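Succinoglycan biosynthesis protein (Bacillus cereus ATCC 14579, PDB 3B55) is of unproven function but binds calcium and belongs to the erythromycin esterase-like family, which suggests a hydrolytic activity. Local coordinates at residues Arg96-Leu101 with Ile302-Asn307; Asn109-Glu114 with Lys292-His297; Arg167-Asp172 with Phe252-Gln257. The protein carries 1 engineered substitution. One frame throughout, in Å; residues are numbered along the deposited sequence.

Overall arrangement
Following the chain from the N terminus, the first segment met is 96-101, on helix 88-104; then come strand 109-112 and the outermost strand 167-172. The second halves return in reverse order. Residues 252-257 of helix 250-268 close contact 3, 292-297 of helix 278-298 close contact 2, and 302-307 of strand 301-306 close contact 1, so the three loops lie one within another without crossing. The strands involved, 301-306, 109-112 and 167-172, are consecutive parallel neighbours at one end of the mixed sheet. Contact 1 seats a helix on one face of it; contacts 2 and 3, with centres about 8 Å apart, pack helices on the other.

Contact 1: residues Arg96-Leu101 with Ile302-Asn307; sequences RIVKYL and IVWGHN
The backbones carrying Val98 and Ile302 run almost exactly antiparallel: the axes of helix 96-101 and strand 302-306 make 175° between their N-to-C directions and come within 10.8 Å. Val98 and Ile302 have the nearest CA atoms, 7.5 Å apart, and no hydrogen bond links the segments; the contact is wholly apolar. It is the helix-on-sheet packing of an alpha/beta fold.

Val98 splits its two methyls between two strand residues. With CG1 anti to the backbone N (chi1 175°), that methyl lies 4.0 Å from Ile302 CD1, while CG2, set beside the backbone N, reaches the indole of Trp304. There it meets the rim of the benzo ring, equally far from CE3 and CZ3 of Trp304, 3.8 Å to CE3. The side chains cross at about a right angle, and the methyl, being in the ring plane, abuts the edge. Ile302 stretches its CG1 branch fully (chi2 180°) and brings CD1 to the next turn of the helix, 3.9 Å from Leu101 CB and 4.0 Å from Leu101 CD1. That terminal methyl therefore sits against both Val98 and Leu101, three residues apart on the side of the helix turned to the sheet.

Helix 88-104 joins strands 77-82 and 109-112, between which strand 301-306 is inserted, so this beta-alpha-beta crossover passes over the strand it packs on. Leu80 of strand 77-82 touches Ile97 and Val98, and Val72 of helix 68-72 touches Leu101. Met146 and Leu149 of helix 144-158 touch Trp304, whose ring also has a cation-pi partner in Lys94, one helix turn before Val98.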
loop_
_atom_site.group_PDB
_atom_site.type_symbol
_atom_site.label_atom_id
_atom_site.label_comp_id
_atom_site.label_asym_id
_atom_site.label_seq_id
_atom_site.Cartn_x
_atom_site.Cartn_y
_atom_site.Cartn_z
ATOM N N ARG A 96 -1.207 -15.089 -1.117
ATOM C CA ARG A 96 -1.761 -16.024 -2.087
ATOM C C ARG A 96 -2.291 -15.319 -3.336
ATOM O O ARG A 96 -2.136 -15.815 -4.453
ATOM C CB ARG A 96 -2.894 -16.827 -1.459
ATOM C CG ARG A 96 -2.514 -17.644 -0.230
ATOM C CD ARG A 96 -3.625 -18.632 0.065
ATOM N NE ARG A 96 -3.815 -19.520 -1.082
ATOM C CZ ARG A 96 -4.996 -19.916 -1.540
ATOM N NH1 ARG A 96 -6.113 -19.506 -0.946
ATOM N NH2 ARG A 96 -5.061 -20.710 -2.600
ATOM N N ILE A 97 -2.934 -14.173 -3.137
ATOM C CA ILE A 97 -3.492 -13.405 -4.242
ATOM C C ILE A 97 -2.394 -12.845 -5.137
ATOM O O ILE A 97 -2.489 -12.914 -6.366
ATOM C CB ILE A 97 -4.375 -12.249 -3.714
ATOM C CG1 ILE A 97 -5.522 -12.835 -2.879
ATOM C CG2 ILE A 97 -4.912 -11.427 -4.872
ATOM C CD1 ILE A 97 -6.371 -11.810 -2.184
ATOM N N VAL A 98 -1.358 -12.282 -4.526
ATOM C CA VAL A 98 -0.242 -11.757 -5.299
ATOM C C VAL A 98 0.266 -12.892 -6.177
ATOM O O VAL A 98 0.466 -12.718 -7.377
ATOM C CB VAL A 98 0.901 -11.276 -4.381
ATOM C CG1 VAL A 98 2.095 -10.841 -5.215
ATOM C CG2 VAL A 98 0.413 -10.122 -3.518
ATOM N N LYS A 99 0.464 -14.055 -5.558
ATOM C CA LYS A 99 0.933 -15.252 -6.248
ATOM C C LYS A 99 0.078 -15.536 -7.475
ATOM O O LYS A 99 0.594 -15.801 -8.556
ATOM C CB LYS A 99 0.844 -16.464 -5.328
ATOM C CG LYS A 99 2.113 -16.828 -4.591
ATOM C CD LYS A 99 1.939 -18.207 -3.983
ATOM C CE LYS A 99 3.252 -18.795 -3.524
ATOM N NZ LYS A 99 3.065 -20.192 -3.053
ATOM N N TYR A 100 -1.238 -15.503 -7.287
ATOM C CA TYR A 100 -2.173 -15.752 -8.376
ATOM C C TYR A 100 -2.073 -14.686 -9.471
ATOM O O TYR A 100 -1.983 -15.009 -10.655
ATOM C CB TYR A 100 -3.603 -15.779 -7.848
ATOM C CG TYR A 100 -4.608 -15.985 -8.947
ATOM C CD1 TYR A 100 -4.807 -17.250 -9.499
ATOM C CD2 TYR A 100 -5.297 -14.903 -9.504
ATOM C CE1 TYR A 100 -5.656 -17.438 -10.581
ATOM C CE2 TYR A 100 -6.148 -15.080 -10.589
ATOM C CZ TYR A 100 -6.319 -16.348 -11.123
ATOM O OH TYR A 100 -7.130 -16.529 -12.218
ATOM N N LEU A 101 -2.110 -13.418 -9.067
ATOM C CA LEU A 101 -2.027 -12.312 -10.006
ATOM C C LEU A 101 -0.702 -12.311 -10.773
ATOM O O LEU A 101 -0.668 -11.984 -11.954
ATOM C CB LEU A 101 -2.228 -10.979 -9.267
ATOM C CG LEU A 101 -3.650 -10.723 -8.732
ATOM C CD1 LEU A 101 -3.719 -9.386 -8.013
ATOM C CD2 LEU A 101 -4.642 -10.730 -9.873
ATOM N N ILE A 302 0.521 -4.130 -8.535
ATOM C CA ILE A 302 -0.299 -4.523 -7.389
ATOM C C ILE A 302 -0.005 -3.573 -6.231
ATOM O O ILE A 302 1.111 -3.542 -5.728
ATOM C CB ILE A 302 0.035 -5.949 -6.901
ATOM C CG1 ILE A 302 -0.211 -6.961 -8.018
ATOM C CG2 ILE A 302 -0.814 -6.293 -5.695
ATOM C CD1 ILE A 302 0.101 -8.382 -7.624
ATOM N N VAL A 303 -1.000 -2.807 -5.801
ATOM C CA VAL A 303 -0.795 -1.876 -4.698
ATOM C C VAL A 303 -1.229 -2.544 -3.397
ATOM O O VAL A 303 -2.413 -2.685 -3.117
ATOM C CB VAL A 303 -1.592 -0.579 -4.910
ATOM C CG1 VAL A 303 -1.319 0.389 -3.764
ATOM C CG2 VAL A 303 -1.204 0.042 -6.241
ATOM N N TRP A 304 -0.238 -2.954 -2.619
ATOM C CA TRP A 304 -0.437 -3.623 -1.350
ATOM C C TRP A 304 -0.341 -2.618 -0.205
ATOM O O TRP A 304 0.726 -2.039 0.042
ATOM C CB TRP A 304 0.633 -4.713 -1.223
ATOM C CG TRP A 304 0.768 -5.373 0.107
ATOM C CD1 TRP A 304 1.030 -4.772 1.308
ATOM C CD2 TRP A 304 0.764 -6.783 0.358
ATOM N NE1 TRP A 304 1.200 -5.721 2.284
ATOM C CE2 TRP A 304 1.043 -6.964 1.730
ATOM C CE3 TRP A 304 0.557 -7.911 -0.445
ATOM C CZ2 TRP A 304 1.120 -8.232 2.320
ATOM C CZ3 TRP A 304 0.636 -9.177 0.145
ATOM C CH2 TRP A 304 0.916 -9.323 1.512
ATOM N N GLY A 305 -1.462 -2.425 0.489
ATOM C CA GLY A 305 -1.507 -1.502 1.610
ATOM C C GLY A 305 -2.766 -1.667 2.454
ATOM O O GLY A 305 -3.512 -2.629 2.293
ATOM N N HIS A 306 -3.003 -0.726 3.358
ATOM C CA HIS A 306 -4.168 -0.764 4.243
ATOM C C HIS A 306 -5.462 -0.503 3.453
ATOM O O HIS A 306 -5.445 0.200 2.433
ATOM C CB HIS A 306 -3.985 0.294 5.346
ATOM C CG HIS A 306 -4.985 0.208 6.456
ATOM N ND1 HIS A 306 -6.301 0.585 6.302
ATOM C CD2 HIS A 306 -4.856 -0.197 7.741
ATOM C CE1 HIS A 306 -6.942 0.415 7.445
ATOM N NE2 HIS A 306 -6.087 -0.060 8.336
ATOM N N ASN A 307 -6.572 -1.085 3.908
ATOM C CA ASN A 307 -7.872 -0.891 3.251
ATOM C C ASN A 307 -8.154 0.587 2.997
ATOM O O ASN A 307 -8.708 0.961 1.960
ATOM C CB ASN A 307 -9.012 -1.454 4.114
ATOM C CG ASN A 307 -9.262 -2.938 3.879
ATOM O OD1 ASN A 307 -10.093 -3.550 4.551
ATOM N ND2 ASN A 307 -8.560 -3.517 2.916
#

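Contact 2: residues Asn109-Glu114 with Lys292-His297; sequences NLVLEE and KWTEEH. With CA (calcium ion), chain B.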
loop_
_atom_site.group_PDB
_atom_site.type_symbol
_atom_site.label_atom_id
_atom_site.label_comp_id
_atom_site.label_asym_id
_atom_site.label_seq_id
_atom_site.Cartn_x
_atom_site.Cartn_y
_atom_site.Cartn_z
ATOM N N ASN A 109 4.756 -5.982 -10.759
ATOM C CA ASN A 109 5.220 -5.026 -9.764
ATOM C C ASN A 109 4.364 -5.053 -8.524
ATOM O O ASN A 109 3.143 -5.127 -8.599
ATOM C CB ASN A 109 5.226 -3.609 -10.337
ATOM C CG ASN A 109 5.925 -3.534 -11.662
ATOM O OD1 ASN A 109 5.289 -3.591 -12.714
ATOM N ND2 ASN A 109 7.249 -3.427 -11.627
ATOM N N LEU A 110 5.024 -5.016 -7.381
ATOM C CA LEU A 110 4.335 -5.003 -6.112
ATOM C C LEU A 110 4.718 -3.702 -5.427
ATOM O O LEU A 110 5.881 -3.497 -5.066
ATOM C CB LEU A 110 4.761 -6.188 -5.243
ATOM C CG LEU A 110 4.186 -6.194 -3.815
ATOM C CD1 LEU A 110 2.675 -6.229 -3.863
ATOM C CD2 LEU A 110 4.701 -7.409 -3.056
ATOM N N VAL A 111 3.741 -2.815 -5.286
ATOM C CA VAL A 111 3.963 -1.546 -4.627
ATOM C C VAL A 111 3.468 -1.702 -3.198
ATOM O O VAL A 111 2.284 -1.945 -2.953
ATOM C CB VAL A 111 3.207 -0.393 -5.326
ATOM C CG1 VAL A 111 3.399 0.897 -4.548
ATOM C CG2 VAL A 111 3.741 -0.219 -6.748
ATOM N N LEU A 112 4.388 -1.570 -2.257
ATOM C CA LEU A 112 4.058 -1.713 -0.849
ATOM C C LEU A 112 3.852 -0.388 -0.179
ATOM O O LEU A 112 4.469 0.618 -0.539
ATOM C CB LEU A 112 5.180 -2.422 -0.086
ATOM C CG LEU A 112 5.581 -3.842 -0.457
ATOM C CD1 LEU A 112 6.804 -4.207 0.355
ATOM C CD2 LEU A 112 4.443 -4.819 -0.189
ATOM N N GLU A 113 2.987 -0.414 0.823
ATOM C CA GLU A 113 2.715 0.758 1.612
ATOM C C GLU A 113 3.939 0.813 2.532
ATOM O O GLU A 113 3.849 0.676 3.757
ATOM C CB GLU A 113 1.462 0.547 2.429
ATOM C CG GLU A 113 1.020 1.769 3.126
ATOM C CD GLU A 113 0.260 1.425 4.347
ATOM O OE1 GLU A 113 -0.885 0.924 4.249
ATOM O OE2 GLU A 113 0.845 1.649 5.410
ATOM N N GLU A 114 5.095 0.996 1.908
ATOM C CA GLU A 114 6.365 1.057 2.616
ATOM C C GLU A 114 7.182 2.202 2.025
ATOM O O GLU A 114 6.956 2.615 0.887
ATOM C CB GLU A 114 7.092 -0.282 2.435
ATOM C CG GLU A 114 8.443 -0.391 3.120
ATOM C CD GLU A 114 8.344 -0.169 4.611
ATOM O OE1 GLU A 114 8.186 0.998 5.028
ATOM O OE2 GLU A 114 8.418 -1.162 5.363
ATOM N N LYS A 292 1.253 5.275 -9.315
ATOM C CA LYS A 292 0.939 5.573 -10.713
ATOM C C LYS A 292 2.212 5.506 -11.550
ATOM O O LYS A 292 2.220 4.936 -12.642
ATOM C CB LYS A 292 0.308 6.962 -10.852
ATOM C CG LYS A 292 -0.011 7.307 -12.295
ATOM C CD LYS A 292 -0.970 8.477 -12.427
ATOM C CE LYS A 292 -0.238 9.795 -12.557
ATOM N NZ LYS A 292 -1.148 10.835 -13.121
ATOM N N TRP A 293 3.288 6.089 -11.034
ATOM C CA TRP A 293 4.567 6.066 -11.740
ATOM C C TRP A 293 4.985 4.612 -12.069
ATOM O O TRP A 293 5.461 4.323 -13.168
ATOM C CB TRP A 293 5.644 6.731 -10.878
ATOM C CG TRP A 293 6.985 6.724 -11.519
ATOM C CD1 TRP A 293 7.507 7.679 -12.343
ATOM C CD2 TRP A 293 7.943 5.660 -11.482
ATOM N NE1 TRP A 293 8.728 7.273 -12.825
ATOM C CE2 TRP A 293 9.018 6.036 -12.314
ATOM C CE3 TRP A 293 7.992 4.422 -10.828
ATOM C CZ2 TRP A 293 10.137 5.215 -12.513
ATOM C CZ3 TRP A 293 9.107 3.602 -11.025
ATOM C CH2 TRP A 293 10.163 4.005 -11.864
ATOM N N THR A 294 4.797 3.704 -11.113
ATOM C CA THR A 294 5.159 2.299 -11.294
ATOM C C THR A 294 4.400 1.652 -12.451
ATOM O O THR A 294 4.995 1.053 -13.336
ATOM C CB THR A 294 4.881 1.494 -10.010
ATOM O OG1 THR A 294 5.604 2.076 -8.920
ATOM C CG2 THR A 294 5.326 0.041 -10.183
ATOM N N GLU A 295 3.077 1.760 -12.422
ATOM C CA GLU A 295 2.232 1.199 -13.466
ATOM C C GLU A 295 2.583 1.817 -14.827
ATOM O O GLU A 295 2.720 1.111 -15.829
ATOM C CB GLU A 295 0.757 1.469 -13.113
ATOM C CG GLU A 295 -0.296 0.821 -14.021
ATOM C CD GLU A 295 -0.376 1.464 -15.397
ATOM O OE1 GLU A 295 -0.383 2.711 -15.466
ATOM O OE2 GLU A 295 -0.439 0.727 -16.409
ATOM N N GLU A 296 2.747 3.135 -14.859
ATOM C CA GLU A 296 3.051 3.813 -16.112
ATOM C C GLU A 296 4.427 3.486 -16.689
ATOM O O GLU A 296 4.586 3.438 -17.907
ATOM C CB GLU A 296 2.895 5.330 -15.951
ATOM C CG GLU A 296 1.499 5.764 -15.528
ATOM C CD GLU A 296 1.220 7.237 -15.811
ATOM O OE1 GLU A 296 1.974 8.095 -15.305
ATOM O OE2 GLU A 296 0.240 7.531 -16.531
ATOM N N HIS A 297 5.416 3.260 -15.829
ATOM C CA HIS A 297 6.756 2.952 -16.314
ATOM C C HIS A 297 7.161 1.487 -16.254
ATOM O O HIS A 297 7.984 1.056 -17.049
ATOM C CB HIS A 297 7.805 3.771 -15.560
ATOM C CG HIS A 297 7.688 5.247 -15.776
ATOM N ND1 HIS A 297 6.665 5.997 -15.237
ATOM C CD2 HIS A 297 8.446 6.107 -16.498
ATOM C CE1 HIS A 297 6.794 7.255 -15.622
ATOM N NE2 HIS A 297 7.866 7.348 -16.387
HETATM CA CA CA B . -0.724 1.896 7.136
#
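Thr294 overlaps the first residue of the strand with its methyl: CG2 lies 3.7 Å from Asn109 CB, the two side chains sliding past each other in opposite directions. The contact is a helix packed on a parallel strand of the central sheet, in an alpha/beta fold where helix 278-298 leads into strand 301-306, the neighbour of 109-112.

Val111, two residues further along the strand, meets the same threonine tip to tip. Its CG2 lies 3.7 Å from Thr294 OG1 and 3.8 Å from CG2 of the same residue, so one small side chain bears on both strand residues that face this helix. Thr294 holds its CG2 anti to the backbone N and its OG1 beside it (chi1 -57°); that rotamer suits the hydroxyl to its bond with Asn290 O, one turn back in the helix. The polar atom is thus engaged by the helix itself, and the meeting with the strand is left to van der Waals packing. Thr301 touches Asn109, Val111 and Thr294 alike, and Ile169 of strand 167-172 adds to the packing round Thr294.

On the helix, His297 ND1 donates to Trp293 O in the carbonyl plane, on a lone pair (2.9 Å, N-H...O angle 146°), beside the ordinary bond from His297 N. This holds the imidazole so that Trp293 NE1 lies over the centre of its face.

Beyond Leu112 the chain turns a corner and reaches the metal. Glu113 is the centre of an inverse gamma turn, and its extended side chain leads to the calcium, which His85 NE2 also binds. The carboxylate divides its work: OE1 accepts from His306 N, while Glu113 OE2 lies 2.3 Å from the calcium ion.

Contact 3: residues Arg167-Asp172 with Phe252-Gln257; sequences RVIGMD and FAWIKQ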
loop_
_atom_site.group_PDB
_atom_site.type_symbol
_atom_site.label_atom_id
_atom_site.label_comp_id
_atom_site.label_asym_id
_atom_site.label_seq_id
_atom_site.Cartn_x
_atom_site.Cartn_y
_atom_site.Cartn_z
ATOM N N ARG A 167 9.075 -6.767 -9.446
ATOM C CA ARG A 167 9.830 -5.682 -8.820
ATOM C C ARG A 167 9.112 -5.217 -7.558
ATOM O O ARG A 167 7.882 -5.244 -7.490
ATOM C CB ARG A 167 9.959 -4.488 -9.772
ATOM C CG ARG A 167 10.476 -4.820 -11.160
ATOM C CD ARG A 167 11.877 -5.421 -11.137
ATOM N NE ARG A 167 12.866 -4.570 -10.475
ATOM C CZ ARG A 167 13.114 -3.303 -10.796
ATOM N NH1 ARG A 167 12.442 -2.712 -11.776
ATOM N NH2 ARG A 167 14.042 -2.623 -10.136
ATOM N N VAL A 168 9.878 -4.791 -6.560
ATOM C CA VAL A 168 9.299 -4.313 -5.315
ATOM C C VAL A 168 9.509 -2.815 -5.169
ATOM O O VAL A 168 10.638 -2.340 -5.103
ATOM C CB VAL A 168 9.911 -5.025 -4.094
ATOM C CG1 VAL A 168 9.490 -4.323 -2.812
ATOM C CG2 VAL A 168 9.451 -6.465 -4.064
ATOM N N ILE A 169 8.406 -2.077 -5.115
ATOM C CA ILE A 169 8.454 -0.622 -4.982
ATOM C C ILE A 169 7.787 -0.151 -3.689
ATOM O O ILE A 169 6.856 -0.786 -3.187
ATOM C CB ILE A 169 7.732 0.078 -6.186
ATOM C CG1 ILE A 169 8.481 -0.192 -7.495
ATOM C CG2 ILE A 169 7.620 1.578 -5.947
ATOM C CD1 ILE A 169 8.044 -1.458 -8.194
ATOM N N GLY A 170 8.275 0.967 -3.163
ATOM C CA GLY A 170 7.715 1.544 -1.956
ATOM C C GLY A 170 7.071 2.877 -2.310
ATOM O O GLY A 170 7.718 3.755 -2.890
HETATM N N MSE A 171 5.800 3.048 -1.968
HETATM C CA MSE A 171 5.125 4.293 -2.287
HETATM C C MSE A 171 5.094 5.297 -1.131
HETATM O O MSE A 171 4.720 6.454 -1.330
HETATM C CB MSE A 171 3.701 4.002 -2.763
HETATM C CG MSE A 171 2.768 3.503 -1.677
HETATM SE SE MSE A 171 0.982 3.139 -2.342
HETATM C CE MSE A 171 0.379 1.951 -0.933
ATOM N N ASP A 172 5.496 4.870 0.067
ATOM C CA ASP A 172 5.472 5.772 1.219
ATOM C C ASP A 172 6.705 6.666 1.327
ATOM O O ASP A 172 7.776 6.330 0.819
ATOM C CB ASP A 172 5.301 4.983 2.516
ATOM C CG ASP A 172 4.572 5.772 3.573
ATOM O OD1 ASP A 172 4.435 7.003 3.400
ATOM O OD2 ASP A 172 4.142 5.173 4.579
ATOM N N PHE A 252 17.081 6.858 -16.552
ATOM C CA PHE A 252 16.940 8.265 -16.216
ATOM C C PHE A 252 15.561 8.460 -15.601
ATOM O O PHE A 252 15.348 9.362 -14.788
ATOM C CB PHE A 252 17.089 9.143 -17.457
ATOM C CG PHE A 252 16.804 10.600 -17.202
ATOM C CD1 PHE A 252 15.527 11.122 -17.404
ATOM C CD2 PHE A 252 17.809 11.446 -16.727
ATOM C CE1 PHE A 252 15.256 12.467 -17.137
ATOM C CE2 PHE A 252 17.546 12.789 -16.458
ATOM C CZ PHE A 252 16.269 13.299 -16.661
ATOM N N ALA A 253 14.625 7.604 -15.996
ATOM C CA ALA A 253 13.271 7.673 -15.463
ATOM C C ALA A 253 13.340 7.390 -13.970
ATOM O O ALA A 253 12.715 8.089 -13.164
ATOM C CB ALA A 253 12.375 6.650 -16.162
ATOM N N TRP A 254 14.109 6.367 -13.606
ATOM C CA TRP A 254 14.272 6.005 -12.206
ATOM C C TRP A 254 14.859 7.161 -11.409
ATOM O O TRP A 254 14.345 7.526 -10.351
ATOM C CB TRP A 254 15.204 4.797 -12.047
ATOM C CG TRP A 254 14.520 3.460 -12.081
ATOM C CD1 TRP A 254 14.459 2.593 -13.136
ATOM C CD2 TRP A 254 13.808 2.837 -11.007
ATOM N NE1 TRP A 254 13.753 1.467 -12.783
ATOM C CE2 TRP A 254 13.340 1.591 -11.482
ATOM C CE3 TRP A 254 13.516 3.212 -9.688
ATOM C CZ2 TRP A 254 12.598 0.712 -10.681
ATOM C CZ3 TRP A 254 12.780 2.340 -8.892
ATOM C CH2 TRP A 254 12.329 1.104 -9.394
ATOM N N ILE A 255 15.947 7.728 -11.918
ATOM C CA ILE A 255 16.627 8.831 -11.246
ATOM C C ILE A 255 15.670 9.982 -10.979
ATOM O O ILE A 255 15.593 10.491 -9.863
ATOM C CB ILE A 255 17.816 9.328 -12.090
ATOM C CG1 ILE A 255 18.780 8.161 -12.345
ATOM C CG2 ILE A 255 18.512 10.481 -11.395
ATOM C CD1 ILE A 255 19.245 7.439 -11.085
ATOM N N LYS A 256 14.934 10.372 -12.012
ATOM C CA LYS A 256 13.969 11.456 -11.920
ATOM C C LYS A 256 12.951 11.213 -10.799
ATOM O O LYS A 256 12.597 12.131 -10.057
ATOM C CB LYS A 256 13.254 11.600 -13.265
ATOM C CG LYS A 256 12.359 12.801 -13.374
ATOM C CD LYS A 256 11.942 13.029 -14.813
ATOM C CE LYS A 256 11.031 14.232 -14.907
ATOM N NZ LYS A 256 11.650 15.380 -14.192
ATOM N N GLN A 257 12.499 9.968 -10.670
ATOM C CA GLN A 257 11.525 9.610 -9.649
ATOM C C GLN A 257 12.149 9.681 -8.261
ATOM O O GLN A 257 11.503 10.130 -7.307
ATOM C CB GLN A 257 10.974 8.208 -9.902
ATOM C CG GLN A 257 9.918 7.794 -8.896
ATOM C CD GLN A 257 8.723 8.734 -8.862
ATOM O OE1 GLN A 257 7.847 8.601 -8.008
ATOM N NE2 GLN A 257 8.681 9.686 -9.789
#
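The polar part of this contact is the approach of the Arg167 guanidinium to the edge of the Trp254 indole. Their side chains come from opposite directions: Arg167 NH1 lies close to the ring plane, 3.6 Å from Trp254 CZ2, and NH2 of the same arginine lies 3.7 Å from that carbon. The two planes are 59° apart, so the groups do not stack. The arginine chain is bent at both chi2 (-61°) and chi3 (-57°), bends that swing its end out from the strand to the rim of the indole. Its charge is answered by Asp123, whose OD2 forms a salt bridge with Arg167 NH2; OD1 of the same aspartate accepts from Val168 N. Asp123 thereby links the guanidinium to the backbone of its own strand.

The apolar half is slight. Ile169, on the same side of the strand as Arg167, brings CG1 to 4.5 Å from Trp254 CH2, a loose approach to the far end of the benzo ring. Both meetings therefore depend on the length of the indole: the nearest CA atoms, those of Ile169 and Trp254, are 11.4 Å apart. No hydrogen bond crosses between the segments.

Strand 167-172 is the outermost strand at its end of the sheet, hydrogen-bonded through its backbone to 109-112, and helix 250-268 stands well away from it. Trp254 bridges that distance and also meets Trp293 of helix 278-298 edge-to-face. Gln257, one turn on, touches Trp293 as well as Trp116 of helix 116-128; Trp116 in turn touches Ile169, and Leu127 of the same helix touches Arg167. Three helices thus gather about this border of the sheet.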